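Local coordinates for flavohemoglobin (Malassezia yamatoensis, PDB 6O0A), which binds heme and FAD and, as a flavohemoglobin, probably protects against nitric oxide by oxidising it to nitrate with oxygen and electrons from NAD(P)H, at residues A[57-65]-A[211-222]; A[100-108]-A[261-269]. All coordinates share one frame; numbering follows the deposited sequence.

Contact 1 of 2, residues A[57-65]-A[211-222]; sequences LLDGMFSRS and YARTSDGLLQPR. With FAD (flavin-adenine dinucleotide), chain B.
Gln-220 and Arg-64 join segment 57-65 of the globin domain, a loop that runs into helix 64-69, to the beta hairpin 211-222 of the FAD-binding barrel. The hairpin holds a type I turn, Thr-214 to Gly-217. The Gln-220 amide works with both ends. Its NE2 donates to Phe-62 O at 2.9 Å, and its OE1 accepts from Arg-64 N at 2.8 Å. A bend at chi2 (-81°) brings the amide back to the loop although CB points away from it.

Two salt bridges add charge to the contact. Arg-64 meets Asp-216 end-on, NH1 to OD1 and NH2 to OD2, with the two planes nearly coplanar. Arg-64 NH1 also pairs with Glu-245. Asp-59 OD1 takes Leu-219 N at 2.8 Å, almost straight (171°), and Arg-213 NH1 on its syn lone pair. Water 1 bridges Asp-59 OD2 and Arg-213 NH2.

The apolar contact centres on Leu-218. Its CD1 touches Leu-58 CD2 at 3.6 Å and lies over one face of the Arg-64 guanidinium.

At the FAD end, water 3 links Gln-220 OE1, Ser-65 N and Arg-222 NH2. Ser-65 OG and Arg-222 NH2 both donate to the diphosphate atom O1A, at 2.6 and 3.0 Å.

Contact 2 of 2, residues A[100-108]-A[261-269]; sequences SRVANKHAS and ISNPYGDMT. With HEM (protoporphyrin IX containing Fe), chain C.
Asn-104 OD1 takes Gly-266 N at 2.8 Å from well above its own carbonyl plane, 43° out of it, and not on a lone pair. The contact sets the proximal heme helix of the globin fold, 96-108, against the segment 261-269 of the FAD-binding barrel. The other end of the Asn-104 amide is tied to its own helix. ND2 donates to Ser-100 O in a nearly linear bond (177°), on the opposite face of that carbonyl from Asn-104 N. The amide is thus held at both ends. Gly-266 has backbone angles that suit glycine.

Tyr-265 lies against the next turn of the helix. With its CG opposite the carbonyl carbon, the ring reaches Ala-107, whose CB sits over the ring centre, 3.6 Å from the centroid, in a CH-pi contact. Ring atom CD2 of Tyr-265 lies 3.4 Å from Ser-108 N. Water 5 bridges Ser-108 OG and Asn-263 O. Ser-108 OG and Ser-262 OG each also bond to Ser-209.

The far side of the helix serves the heme. His-106 NE2 binds the iron at 2.2 Å, and its ND1 is hydrogen-bonded to Glu-158 OE2. Arg-101 NE donates to the heme propionate atom O2A. One turn before Asn-104, Ser-100 OG donates to Asp-267 OD2 at 2.7 Å, on the anti side and 23° out of the carboxylate plane.

Contacts 1 and 2 lie about 18 Å apart between centres. Both join the heme-binding globin part to the FAD-binding part. Along the chain their segments alternate: 57-65, 100-108, 211-222, then 261-269. The antiparallel sheet connects them, because strand 207-213 of contact 1 lies between strands 219-225 and 258-262, the last of which leads into contact 2. The two contacts also touch directly, with Tyr-211 OH 3.7 Å from Ser-108 O. Contact 1 is partly buried and reaches the FAD diphosphate. Contact 2 is buried nearer the centre of the chain and carries the iron ligand. Both lie at the interface of the two domains, an arrangement consistent with electron transfer from flavin to heme.

Contact 1 of 2, residues A[57-65]-A[211-222]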
loop_
_atom_site.group_PDB
_atom_site.type_symbol
_atom_site.label_atom_id
_atom_site.label_comp_id
_atom_site.label_asym_id
_atom_site.label_seq_id
_atom_site.Cartn_x
_atom_site.Cartn_y
_atom_site.Cartn_z
ATOM N N LEU A 57 7.271 -14.822 -13.581
ATOM C CA LEU A 57 6.612 -14.072 -12.515
ATOM C C LEU A 57 7.595 -13.273 -11.666
ATOM O O LEU A 57 7.180 -12.332 -10.988
ATOM C CB LEU A 57 5.790 -15.026 -11.638
ATOM C CG LEU A 57 4.591 -15.671 -12.340
ATOM C CD1 LEU A 57 3.930 -16.738 -11.449
ATOM C CD2 LEU A 57 3.557 -14.608 -12.777
ATOM N N LEU A 58 8.887 -13.612 -11.681
ATOM C CA LEU A 58 9.857 -12.727 -11.040
ATOM C C LEU A 58 10.232 -11.555 -11.934
ATOM O O LEU A 58 10.709 -10.526 -11.439
ATOM C CB LEU A 58 11.112 -13.518 -10.653
ATOM C CG LEU A 58 12.123 -12.871 -9.706
ATOM C CD1 LEU A 58 11.513 -12.631 -8.325
ATOM C CD2 LEU A 58 13.373 -13.751 -9.594
ATOM N N ASP A 59 10.008 -11.688 -13.238
ATOM C CA ASP A 59 10.354 -10.663 -14.213
ATOM C C ASP A 59 9.122 -9.805 -14.502
ATOM O O ASP A 59 8.545 -9.813 -15.585
ATOM C CB ASP A 59 10.923 -11.330 -15.468
ATOM C CG ASP A 59 11.299 -10.345 -16.552
ATOM O OD1 ASP A 59 11.897 -9.294 -16.248
ATOM O OD2 ASP A 59 11.020 -10.658 -17.733
ATOM N N GLY A 60 8.701 -9.075 -13.474
ATOM C CA GLY A 60 7.637 -8.101 -13.632
ATOM C C GLY A 60 6.517 -8.145 -12.611
ATOM O O GLY A 60 5.697 -7.224 -12.570
ATOM N N MET A 61 6.450 -9.189 -11.780
ATOM C CA MET A 61 5.351 -9.331 -10.827
ATOM C C MET A 61 5.877 -9.360 -9.396
ATOM O O MET A 61 5.723 -8.369 -8.677
ATOM C CB MET A 61 4.525 -10.572 -11.176
ATOM C CG MET A 61 3.429 -10.927 -10.182
ATOM S SD MET A 61 1.992 -9.863 -10.338
ATOM C CE MET A 61 1.262 -10.521 -11.839
ATOM N N PHE A 62 6.517 -10.440 -8.963
ATOM C CA PHE A 62 6.979 -10.544 -7.579
ATOM C C PHE A 62 8.292 -9.805 -7.340
ATOM O O PHE A 62 9.193 -9.795 -8.184
ATOM C CB PHE A 62 7.158 -12.014 -7.185
ATOM C CG PHE A 62 5.870 -12.740 -6.999
ATOM C CD1 PHE A 62 5.139 -12.591 -5.828
ATOM C CD2 PHE A 62 5.367 -13.561 -8.009
ATOM C CE1 PHE A 62 3.923 -13.259 -5.664
ATOM C CE2 PHE A 62 4.162 -14.226 -7.850
ATOM C CZ PHE A 62 3.440 -14.076 -6.678
ATOM N N SER A 63 8.411 -9.221 -6.157
ATOM C CA SER A 63 9.612 -8.501 -5.777
ATOM C C SER A 63 10.662 -9.468 -5.265
ATOM O O SER A 63 10.410 -10.235 -4.329
ATOM C CB SER A 63 9.306 -7.471 -4.694
ATOM O OG SER A 63 10.527 -7.007 -4.133
ATOM N N ARG A 64 11.852 -9.408 -5.860
ATOM C CA ARG A 64 12.944 -10.241 -5.369
ATOM C C ARG A 64 13.313 -9.863 -3.940
ATOM O O ARG A 64 13.585 -10.734 -3.109
ATOM C CB ARG A 64 14.151 -10.115 -6.295
ATOM C CG ARG A 64 15.405 -10.773 -5.747
ATOM C CD ARG A 64 16.428 -11.011 -6.844
ATOM N NE ARG A 64 17.000 -9.782 -7.389
ATOM C CZ ARG A 64 17.865 -9.757 -8.401
ATOM N NH1 ARG A 64 18.362 -8.612 -8.843
ATOM N NH2 ARG A 64 18.248 -10.908 -8.962
ATOM N N SER A 65 13.309 -8.561 -3.623
ATOM C CA SER A 65 13.657 -8.166 -2.266
ATOM C C SER A 65 12.678 -8.748 -1.259
ATOM O O SER A 65 13.075 -9.137 -0.152
ATOM C CB SER A 65 13.704 -6.636 -2.149
ATOM O OG SER A 65 14.828 -6.104 -2.830
ATOM N N TYR A 211 7.970 0.554 -13.056
ATOM C CA TYR A 211 8.764 -0.622 -13.394
ATOM C C TYR A 211 10.120 -0.208 -13.944
ATOM O O TYR A 211 10.199 0.650 -14.826
ATOM C CB TYR A 211 8.035 -1.483 -14.440
ATOM C CG TYR A 211 6.763 -2.116 -13.931
ATOM C CD1 TYR A 211 5.623 -1.345 -13.684
ATOM C CD2 TYR A 211 6.701 -3.477 -13.681
ATOM C CE1 TYR A 211 4.457 -1.927 -13.202
ATOM C CE2 TYR A 211 5.538 -4.071 -13.218
ATOM C CZ TYR A 211 4.419 -3.283 -12.972
ATOM O OH TYR A 211 3.269 -3.869 -12.491
ATOM N N ALA A 212 11.177 -0.851 -13.453
ATOM C CA ALA A 212 12.486 -0.743 -14.088
ATOM C C ALA A 212 13.221 -2.061 -13.894
ATOM O O ALA A 212 12.822 -2.907 -13.090
ATOM C CB ALA A 212 13.296 0.424 -13.524
ATOM N N ARG A 213 14.309 -2.230 -14.628
ATOM C CA ARG A 213 15.059 -3.473 -14.510
ATOM C C ARG A 213 16.160 -3.345 -13.470
ATOM O O ARG A 213 16.771 -2.279 -13.308
ATOM C CB ARG A 213 15.634 -3.900 -15.860
ATOM C CG ARG A 213 14.519 -4.317 -16.800
ATOM C CD ARG A 213 14.936 -5.126 -17.995
ATOM N NE ARG A 213 13.730 -5.339 -18.784
ATOM C CZ ARG A 213 12.972 -6.429 -18.717
ATOM N NH1 ARG A 213 13.314 -7.443 -17.937
ATOM N NH2 ARG A 213 11.872 -6.509 -19.449
ATOM N N THR A 214 16.379 -4.439 -12.737
ATOM C CA THR A 214 17.522 -4.563 -11.853
ATOM C C THR A 214 18.804 -4.541 -12.678
ATOM O O THR A 214 18.791 -4.687 -13.904
ATOM C CB THR A 214 17.450 -5.873 -11.071
ATOM O OG1 THR A 214 17.491 -6.959 -12.007
ATOM C CG2 THR A 214 16.161 -5.955 -10.284
ATOM N N SER A 215 19.935 -4.377 -11.981
ATOM C CA SER A 215 21.221 -4.384 -12.673
ATOM C C SER A 215 21.422 -5.647 -13.496
ATOM O O SER A 215 22.068 -5.602 -14.548
ATOM C CB SER A 215 22.365 -4.231 -11.669
ATOM O OG SER A 215 22.415 -5.339 -10.786
ATOM N N ASP A 216 20.865 -6.776 -13.058
ATOM C CA ASP A 216 21.015 -8.031 -13.780
ATOM C C ASP A 216 19.819 -8.348 -14.677
ATOM O O ASP A 216 19.743 -9.452 -15.223
ATOM C CB ASP A 216 21.301 -9.183 -12.807
ATOM C CG ASP A 216 20.270 -9.304 -11.691
ATOM O OD1 ASP A 216 19.566 -8.327 -11.391
ATOM O OD2 ASP A 216 20.207 -10.390 -11.083
ATOM N N GLY A 217 18.901 -7.404 -14.868
ATOM C CA GLY A 217 17.953 -7.491 -15.964
ATOM C C GLY A 217 16.543 -7.946 -15.644
ATOM O O GLY A 217 15.779 -8.207 -16.585
ATOM N N LEU A 218 16.172 -8.059 -14.364
ATOM C CA LEU A 218 14.812 -8.448 -13.972
ATOM C C LEU A 218 13.919 -7.221 -13.832
ATOM O O LEU A 218 14.270 -6.274 -13.119
ATOM C CB LEU A 218 14.814 -9.209 -12.642
ATOM C CG LEU A 218 15.317 -10.650 -12.658
ATOM C CD1 LEU A 218 15.330 -11.197 -11.253
ATOM C CD2 LEU A 218 14.431 -11.497 -13.562
ATOM N N LEU A 219 12.750 -7.248 -14.484
ATOM C CA LEU A 219 11.794 -6.157 -14.340
ATOM C C LEU A 219 11.157 -6.221 -12.954
ATOM O O LEU A 219 10.713 -7.287 -12.513
ATOM C CB LEU A 219 10.722 -6.239 -15.431
ATOM C CG LEU A 219 9.894 -4.955 -15.576
ATOM C CD1 LEU A 219 10.742 -3.840 -16.157
ATOM C CD2 LEU A 219 8.664 -5.198 -16.432
ATOM N N GLN A 220 11.132 -5.088 -12.255
ATOM C CA GLN A 220 10.638 -5.060 -10.880
ATOM C C GLN A 220 9.761 -3.840 -10.661
ATOM O O GLN A 220 10.152 -2.730 -11.046
ATOM C CB GLN A 220 11.790 -5.043 -9.878
ATOM C CG GLN A 220 12.593 -6.317 -9.851
ATOM C CD GLN A 220 11.908 -7.371 -9.026
ATOM O OE1 GLN A 220 11.979 -7.345 -7.800
ATOM N NE2 GLN A 220 11.227 -8.296 -9.684
ATOM N N PRO A 221 8.594 -4.018 -10.048
ATOM C CA PRO A 221 7.734 -2.876 -9.709
ATOM C C PRO A 221 7.920 -2.378 -8.280
ATOM O O PRO A 221 8.238 -3.173 -7.389
ATOM C CB PRO A 221 6.327 -3.459 -9.888
ATOM C CG PRO A 221 6.496 -4.870 -9.393
ATOM C CD PRO A 221 7.898 -5.304 -9.864
ATOM N N ARG A 222 7.731 -1.075 -8.058
ATOM C CA ARG A 222 7.532 -0.512 -6.724
ATOM C C ARG A 222 6.392 0.494 -6.813
ATOM O O ARG A 222 6.160 1.082 -7.871
ATOM C CB ARG A 222 8.792 0.184 -6.195
ATOM C CG ARG A 222 10.053 -0.699 -6.101
ATOM C CD ARG A 222 9.871 -1.806 -5.073
ATOM N NE ARG A 222 11.120 -2.520 -4.760
ATOM C CZ ARG A 222 11.454 -3.724 -5.219
ATOM N NH1 ARG A 222 10.648 -4.389 -6.043
ATOM N NH2 ARG A 222 12.598 -4.276 -4.844
HETATM P PA FAD B . 13.386 -2.895 -1.489
HETATM O O1A FAD B . 14.320 -3.534 -2.447
HETATM O O2A FAD B . 11.930 -3.209 -1.693
HETATM O O5B FAD B . 13.799 -3.282 0.004
HETATM C C5B FAD B . 12.927 -2.951 1.101
HETATM C C4B FAD B . 13.580 -3.517 2.337
HETATM O O4B FAD B . 13.739 -4.945 2.172
HETATM C C3B FAD B . 14.983 -3.008 2.613
HETATM O O3B FAD B . 14.980 -1.776 3.330
HETATM C C2B FAD B . 15.569 -4.139 3.464
HETATM O O2B FAD B . 15.194 -4.018 4.832
HETATM C C1B FAD B . 14.905 -5.380 2.852
HETATM N N9A FAD B . 15.757 -6.095 1.906
HETATM C C8A FAD B . 16.106 -5.683 0.649
HETATM N N7A FAD B . 16.942 -6.486 0.037
HETATM C C5A FAD B . 17.161 -7.496 0.960
HETATM C C6A FAD B . 18.007 -8.619 0.948
HETATM N N6A FAD B . 18.800 -8.940 -0.082
HETATM N N1A FAD B . 18.028 -9.402 2.051
HETATM C C2A FAD B . 17.244 -9.079 3.085
HETATM N N3A FAD B . 16.412 -8.040 3.214
HETATM C C4A FAD B . 16.424 -7.278 2.114
HETATM N N1 FAD B . 8.156 5.303 -1.205
HETATM C C2 FAD B . 8.533 6.592 -1.462
HETATM O O2 FAD B . 9.718 6.949 -1.401
HETATM N N3 FAD B . 7.563 7.531 -1.800
HETATM C C4 FAD B . 6.207 7.288 -1.918
HETATM O O4 FAD B . 5.434 8.188 -2.249
HETATM C C4X FAD B . 5.821 5.923 -1.648
HETATM N N5 FAD B . 4.555 5.609 -1.737
HETATM C C5X FAD B . 4.189 4.293 -1.477
HETATM C C6 FAD B . 2.840 3.942 -1.553
HETATM C C7 FAD B . 2.422 2.636 -1.314
HETATM C C7M FAD B . 0.952 2.298 -1.365
HETATM C C8 FAD B . 3.376 1.649 -1.012
HETATM C C8M FAD B . 2.969 0.217 -0.786
HETATM C C9 FAD B . 4.719 1.998 -0.925
HETATM C C9A FAD B . 5.133 3.309 -1.141
HETATM N N10 FAD B . 6.490 3.691 -1.050
HETATM C C10 FAD B . 6.867 4.994 -1.296
HETATM C "C1'" FAD B . 7.536 2.690 -0.784
HETATM C "C2'" FAD B . 8.081 2.064 -2.063
HETATM O "O2'" FAD B . 7.039 1.346 -2.724
HETATM C "C3'" FAD B . 9.265 1.130 -1.794
HETATM O "O3'" FAD B . 8.891 0.171 -0.807
HETATM C "C4'" FAD B . 10.521 1.861 -1.320
HETATM O "O4'" FAD B . 10.802 2.924 -2.232
HETATM C "C5'" FAD B . 11.718 0.942 -1.182
HETATM O "O5'" FAD B . 11.995 0.348 -2.470
HETATM P P FAD B . 13.439 -0.298 -2.690
HETATM O O1P FAD B . 14.571 0.667 -2.655
HETATM O O2P FAD B . 13.372 -1.051 -3.990
HETATM O O3P FAD B . 13.616 -1.322 -1.483
HETATM O O HOH W 1 10.500 -8.851 -19.608
HETATM O O HOH W 2 3.388 -6.450 -12.202
HETATM O O HOH W 3 13.743 -6.613 -5.906
#

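Contact 2 of 2, residues A[100-108]-A[261-269]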
loop_
_atom_site.group_PDB
_atom_site.type_symbol
_atom_site.label_atom_id
_atom_site.label_comp_id
_atom_site.label_asym_id
_atom_site.label_seq_id
_atom_site.Cartn_x
_atom_site.Cartn_y
_atom_site.Cartn_z
ATOM N N SER A 100 -9.896 -5.192 0.110
ATOM C CA SER A 100 -9.791 -4.023 -0.750
ATOM C C SER A 100 -8.338 -3.621 -0.944
ATOM O O SER A 100 -7.914 -3.326 -2.069
ATOM C CB SER A 100 -10.605 -2.869 -0.161
ATOM O OG SER A 100 -10.466 -1.699 -0.941
ATOM N N ARG A 101 -7.555 -3.630 0.139
ATOM C CA ARG A 101 -6.142 -3.277 0.027
ATOM C C ARG A 101 -5.416 -4.234 -0.903
ATOM O O ARG A 101 -4.644 -3.807 -1.770
ATOM C CB ARG A 101 -5.485 -3.272 1.407
ATOM C CG ARG A 101 -4.063 -2.722 1.408
ATOM C CD ARG A 101 -3.391 -2.870 2.767
ATOM N NE ARG A 101 -3.209 -4.273 3.133
ATOM C CZ ARG A 101 -3.924 -4.910 4.056
ATOM N NH1 ARG A 101 -4.872 -4.268 4.729
ATOM N NH2 ARG A 101 -3.684 -6.190 4.311
ATOM N N VAL A 102 -5.661 -5.539 -0.742
ATOM C CA VAL A 102 -4.982 -6.535 -1.563
ATOM C C VAL A 102 -5.414 -6.419 -3.020
ATOM O O VAL A 102 -4.580 -6.475 -3.931
ATOM C CB VAL A 102 -5.238 -7.949 -1.012
ATOM C CG1 VAL A 102 -4.622 -8.976 -1.942
ATOM C CG2 VAL A 102 -4.636 -8.084 0.389
ATOM N N ALA A 103 -6.720 -6.262 -3.262
ATOM C CA ALA A 103 -7.213 -6.165 -4.634
ATOM C C ALA A 103 -6.596 -4.978 -5.367
ATOM O O ALA A 103 -6.245 -5.081 -6.549
ATOM C CB ALA A 103 -8.737 -6.044 -4.639
ATOM N N ASN A 104 -6.478 -3.834 -4.689
ATOM C CA ASN A 104 -5.895 -2.662 -5.336
ATOM C C ASN A 104 -4.426 -2.888 -5.667
ATOM O O ASN A 104 -3.962 -2.493 -6.744
ATOM C CB ASN A 104 -6.068 -1.430 -4.449
ATOM C CG ASN A 104 -7.427 -0.751 -4.648
ATOM O OD1 ASN A 104 -7.567 0.175 -5.455
ATOM N ND2 ASN A 104 -8.438 -1.208 -3.895
ATOM N N LYS A 105 -3.678 -3.526 -4.760
ATOM C CA LYS A 105 -2.284 -3.864 -5.054
ATOM C C LYS A 105 -2.194 -4.812 -6.243
ATOM O O LYS A 105 -1.389 -4.610 -7.159
ATOM C CB LYS A 105 -1.622 -4.480 -3.823
ATOM C CG LYS A 105 -0.128 -4.755 -3.984
ATOM C CD LYS A 105 0.640 -3.460 -4.152
ATOM C CE LYS A 105 0.626 -2.624 -2.871
ATOM N NZ LYS A 105 1.613 -3.130 -1.874
ATOM N N HIS A 106 -3.015 -5.865 -6.235
ATOM C CA HIS A 106 -3.045 -6.816 -7.344
ATOM C C HIS A 106 -3.337 -6.131 -8.667
ATOM O O HIS A 106 -2.729 -6.455 -9.695
ATOM C CB HIS A 106 -4.110 -7.870 -7.083
ATOM C CG HIS A 106 -3.685 -8.918 -6.121
ATOM N ND1 HIS A 106 -4.550 -9.878 -5.646
ATOM C CD2 HIS A 106 -2.485 -9.165 -5.547
ATOM C CE1 HIS A 106 -3.900 -10.679 -4.821
ATOM N NE2 HIS A 106 -2.651 -10.255 -4.734
ATOM N N ALA A 107 -4.321 -5.235 -8.675
ATOM C CA ALA A 107 -4.673 -4.526 -9.899
ATOM C C ALA A 107 -3.519 -3.650 -10.370
ATOM O O ALA A 107 -3.206 -3.615 -11.565
ATOM C CB ALA A 107 -5.940 -3.694 -9.680
ATOM N N SER A 108 -2.862 -2.955 -9.436
ATOM C CA SER A 108 -1.667 -2.187 -9.763
ATOM C C SER A 108 -0.643 -3.039 -10.493
ATOM O O SER A 108 -0.017 -2.590 -11.462
ATOM C CB SER A 108 -1.052 -1.629 -8.478
ATOM O OG SER A 108 0.038 -0.785 -8.755
ATOM N N ILE A 261 4.585 2.425 -16.379
ATOM C CA ILE A 261 3.816 2.819 -15.196
ATOM C C ILE A 261 2.441 2.172 -15.269
ATOM O O ILE A 261 1.796 2.174 -16.328
ATOM C CB ILE A 261 3.674 4.347 -15.070
ATOM C CG1 ILE A 261 5.060 5.000 -15.061
ATOM C CG2 ILE A 261 2.892 4.698 -13.787
ATOM C CD1 ILE A 261 5.070 6.503 -14.741
ATOM N N SER A 262 1.987 1.631 -14.139
ATOM C CA SER A 262 0.695 0.970 -14.070
ATOM C C SER A 262 -0.437 1.997 -14.078
ATOM O O SER A 262 -0.226 3.215 -14.066
ATOM C CB SER A 262 0.592 0.126 -12.803
ATOM O OG SER A 262 0.401 0.975 -11.664
ATOM N N ASN A 263 -1.655 1.478 -14.068
ATOM C CA ASN A 263 -2.815 2.299 -13.812
ATOM C C ASN A 263 -2.872 2.642 -12.324
ATOM O O ASN A 263 -2.270 1.956 -11.497
ATOM C CB ASN A 263 -4.064 1.561 -14.286
ATOM C CG ASN A 263 -4.146 1.506 -15.808
ATOM O OD1 ASN A 263 -3.643 2.409 -16.494
ATOM N ND2 ASN A 263 -4.770 0.463 -16.341
ATOM N N PRO A 264 -3.557 3.730 -11.963
ATOM C CA PRO A 264 -3.562 4.171 -10.564
ATOM C C PRO A 264 -4.603 3.421 -9.740
ATOM O O PRO A 264 -5.709 3.136 -10.208
ATOM C CB PRO A 264 -3.917 5.657 -10.678
ATOM C CG PRO A 264 -4.864 5.698 -11.860
ATOM C CD PRO A 264 -4.334 4.638 -12.832
ATOM N N TYR A 265 -4.236 3.112 -8.494
ATOM C CA TYR A 265 -5.088 2.330 -7.607
ATOM C C TYR A 265 -4.850 2.765 -6.164
ATOM O O TYR A 265 -3.961 3.565 -5.868
ATOM C CB TYR A 265 -4.835 0.819 -7.793
ATOM C CG TYR A 265 -5.362 0.297 -9.113
ATOM C CD1 TYR A 265 -6.729 0.188 -9.339
ATOM C CD2 TYR A 265 -4.494 -0.072 -10.138
ATOM C CE1 TYR A 265 -7.229 -0.268 -10.547
ATOM C CE2 TYR A 265 -4.984 -0.541 -11.355
ATOM C CZ TYR A 265 -6.355 -0.632 -11.552
ATOM O OH TYR A 265 -6.861 -1.090 -12.745
ATOM N N GLY A 266 -5.658 2.218 -5.265
ATOM C CA GLY A 266 -5.468 2.435 -3.849
ATOM C C GLY A 266 -6.782 2.858 -3.245
ATOM O O GLY A 266 -7.543 3.591 -3.881
ATOM N N ASP A 267 -7.084 2.376 -2.044
ATOM C CA ASP A 267 -8.369 2.669 -1.428
ATOM C C ASP A 267 -8.243 3.677 -0.299
ATOM O O ASP A 267 -9.235 3.961 0.378
ATOM C CB ASP A 267 -9.046 1.383 -0.936
ATOM C CG ASP A 267 -8.252 0.660 0.148
ATOM O OD1 ASP A 267 -7.144 1.106 0.513
ATOM O OD2 ASP A 267 -8.748 -0.375 0.639
ATOM N N MET A 268 -7.054 4.234 -0.089
ATOM C CA MET A 268 -6.827 5.211 0.973
ATOM C C MET A 268 -6.903 6.603 0.349
ATOM O O MET A 268 -5.897 7.282 0.135
ATOM C CB MET A 268 -5.487 4.943 1.649
ATOM C CG MET A 268 -5.210 5.782 2.868
ATOM S SD MET A 268 -6.490 5.552 4.093
ATOM C CE MET A 268 -6.548 3.761 4.181
ATOM N N THR A 269 -8.124 7.020 0.046
ATOM C CA THR A 269 -8.366 8.261 -0.670
ATOM C C THR A 269 -9.037 9.287 0.234
ATOM O O THR A 269 -9.474 8.998 1.354
ATOM C CB THR A 269 -9.227 8.014 -1.911
ATOM O OG1 THR A 269 -10.482 7.463 -1.514
ATOM C CG2 THR A 269 -8.530 7.032 -2.849
HETATM C CHA HEM C . 0.792 -9.013 -2.502
HETATM C CHB HEM C . -2.590 -12.053 -0.736
HETATM C CHC HEM C . -2.799 -14.302 -5.031
HETATM C CHD HEM C . 1.012 -11.712 -6.549
HETATM C C1A HEM C . -0.120 -9.624 -1.659
HETATM C C2A HEM C . -0.409 -9.243 -0.294
HETATM C C3A HEM C . -1.341 -10.074 0.188
HETATM C C4A HEM C . -1.669 -11.032 -0.848
HETATM C CMA HEM C . -1.961 -10.057 1.600
HETATM C CAA HEM C . 0.235 -8.053 0.449
HETATM C CBA HEM C . -0.663 -6.858 0.139
HETATM C CGA HEM C . -0.082 -5.606 0.749
HETATM O O1A HEM C . 1.125 -5.332 0.531
HETATM O O2A HEM C . -0.824 -4.877 1.450
HETATM C C1B HEM C . -2.953 -12.925 -1.743
HETATM C C2B HEM C . -3.947 -13.978 -1.646
HETATM C C3B HEM C . -3.995 -14.615 -2.832
HETATM C C4B HEM C . -3.047 -13.965 -3.719
HETATM C CMB HEM C . -4.743 -14.268 -0.357
HETATM C CAB HEM C . -4.887 -15.802 -3.275
HETATM C CBB HEM C . -5.988 -16.216 -2.627
HETATM C C1C HEM C . -1.757 -13.817 -5.793
HETATM C C2C HEM C . -1.385 -14.303 -7.098
HETATM C C3C HEM C . -0.330 -13.589 -7.532
HETATM C C4C HEM C . 0.000 -12.640 -6.492
HETATM C CMC HEM C . -2.150 -15.435 -7.819
HETATM C CAC HEM C . 0.491 -13.711 -8.844
HETATM C CBC HEM C . 0.620 -14.873 -9.513
HETATM C C1D HEM C . 1.264 -10.762 -5.581
HETATM C C2D HEM C . 2.326 -9.775 -5.660
HETATM C C3D HEM C . 2.283 -9.037 -4.553
HETATM C C4D HEM C . 1.187 -9.514 -3.726
HETATM C CMD HEM C . 3.322 -9.653 -6.836
HETATM C CAD HEM C . 3.239 -7.871 -4.217
HETATM C CBD HEM C . 4.167 -8.334 -3.097
HETATM C CGD HEM C . 5.297 -9.188 -3.628
HETATM O O1D HEM C . 5.961 -8.784 -4.620
HETATM O O2D HEM C . 5.554 -10.274 -3.038
HETATM N NA HEM C . -0.910 -10.722 -1.964
HETATM N NB HEM C . -2.427 -12.949 -3.016
HETATM N NC HEM C . -0.897 -12.792 -5.447
HETATM N ND HEM C . 0.582 -10.568 -4.397
HETATM FE FE HEM C . -1.109 -11.588 -3.800
HETATM O O HOH W 4 -2.516 -1.742 -13.688
HETATM O O HOH W 5 -1.424 1.365 -8.977
#